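Local coordinates for PPC domain-containing protein (Archaeoglobus fulgidus, PDB 2H6L) that is of unknown function but binds zinc and belongs to the PPC (plants and prokaryotes conserved) domain family, at residues Ser48-Gly52 with Lys63-Met67. Sequence-based numbering, arbitrary orientation.
Sequences SAVIG and KKELM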
# COMPACT_ATOMS: atom_id res chain seq x y z
N SER A 48 -6.77 -12.40 15.02
CA SER A 48 -5.64 -13.32 15.04
C SER A 48 -5.15 -13.51 13.62
O SER A 48 -5.78 -13.03 12.68
CB SER A 48 -6.04 -14.68 15.61
OG SER A 48 -6.98 -15.31 14.75
N ALA A 49 -4.05 -14.22 13.45
CA ALA A 49 -3.54 -14.41 12.11
C ALA A 49 -2.41 -15.41 12.03
O ALA A 49 -1.85 -15.83 13.04
CB ALA A 49 -3.06 -13.06 11.56
N VAL A 50 -2.10 -15.80 10.80
CA VAL A 50 -1.00 -16.70 10.53
C VAL A 50 -0.23 -16.08 9.37
O VAL A 50 -0.77 -15.90 8.28
CB VAL A 50 -1.47 -18.11 10.13
CG1 VAL A 50 -0.26 -18.98 9.77
CG2 VAL A 50 -2.25 -18.76 11.28
N ILE A 51 1.02 -15.72 9.62
CA ILE A 51 1.87 -15.12 8.61
C ILE A 51 3.11 -15.98 8.47
O ILE A 51 3.21 -17.04 9.10
CB ILE A 51 2.30 -13.69 9.02
CG1 ILE A 51 3.14 -13.75 10.30
CG2 ILE A 51 1.07 -12.81 9.23
CD1 ILE A 51 3.79 -12.43 10.66
N GLY A 52 4.06 -15.54 7.67
CA GLY A 52 5.27 -16.32 7.52
C GLY A 52 6.27 -15.70 6.60
O GLY A 52 5.95 -14.76 5.87
N LYS A 63 6.16 -20.25 9.01
CA LYS A 63 5.05 -19.47 9.54
C LYS A 63 5.11 -19.10 11.01
O LYS A 63 5.80 -19.73 11.81
CB LYS A 63 3.72 -20.17 9.23
CG LYS A 63 3.62 -21.60 9.72
CD LYS A 63 2.26 -22.21 9.38
CE LYS A 63 2.03 -22.25 7.88
NZ LYS A 63 0.67 -22.77 7.53
N LYS A 64 4.37 -18.04 11.34
CA LYS A 64 4.29 -17.54 12.70
C LYS A 64 2.82 -17.36 13.04
O LYS A 64 2.05 -16.81 12.25
CB LYS A 64 5.02 -16.20 12.82
CG LYS A 64 5.02 -15.65 14.24
CD LYS A 64 5.78 -14.34 14.34
CE LYS A 64 5.85 -13.88 15.79
NZ LYS A 64 6.33 -14.99 16.66
N GLU A 65 2.43 -17.85 14.21
CA GLU A 65 1.05 -17.74 14.66
C GLU A 65 0.95 -16.56 15.60
O GLU A 65 1.83 -16.34 16.42
CB GLU A 65 0.61 -19.01 15.39
CG GLU A 65 0.29 -20.17 14.47
CD GLU A 65 -0.01 -21.44 15.23
OE1 GLU A 65 0.95 -22.14 15.62
OE2 GLU A 65 -1.21 -21.72 15.45
N LEU A 66 -0.14 -15.82 15.46
CA LEU A 66 -0.39 -14.66 16.30
C LEU A 66 -1.82 -14.76 16.79
O LEU A 66 -2.76 -14.56 16.02
CB LEU A 66 -0.22 -13.37 15.49
CG LEU A 66 1.20 -13.05 15.01
CD1 LEU A 66 1.12 -11.99 13.93
CD2 LEU A 66 2.06 -12.58 16.18
N MSE A 67 -1.99 -15.09 18.06
CA MSE A 67 -3.32 -15.21 18.64
C MSE A 67 -3.61 -14.04 19.57
O MSE A 67 -3.95 -14.21 20.75
CB MSE A 67 -3.46 -16.55 19.37
CG MSE A 67 -3.45 -17.76 18.42
SE MSE A 67 -3.55 -19.49 19.30
CE MSE A 67 -5.45 -19.52 19.71
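Ala49 pairs with Leu66, and Ile51 with Lys64, through reciprocal backbone hydrogen bonds that join consecutive strands 45-55 and 60-66 into an antiparallel beta hairpin of the PPC domain. Segments 48-52 and 63-66 run at 157° between their N-to-C directions. Ala49 N reaches Leu66 O at 2.9 Å, and Leu66 N returns to Ala49 O. Lys64 N lies 2.7 Å from Ile51 O, 39° out of its carbonyl plane, a short approach beside the close Gly52-Lys63 pair, whose CA atoms come within 3.7 Å because Gly52 has no side chain on that face. Lys64 O, which accepts from Ile51 N, also receives a CA-H...O contact from Val50 CA at 3.5 Å. Gly52, backbone-bonded to the zinc ligand His104, lies about 8 Å from the bound zinc.

Ala49, Ile51, Lys64 and Leu66 share one face, and Leu94 of strand 85-96 covers Ala49 and Ile51. Ile51 CG1 lies alongside Lys64 CB, while its CD1 meets Leu66 CD1 at 4.2 Å. On the other face Lys63, in cation-pi contact with Phe106, has CG between its backbone N and carbonyl carbon (chi1 55°); the extended chi2 then carries CD obliquely to 4.1 Å from Val50 CG1.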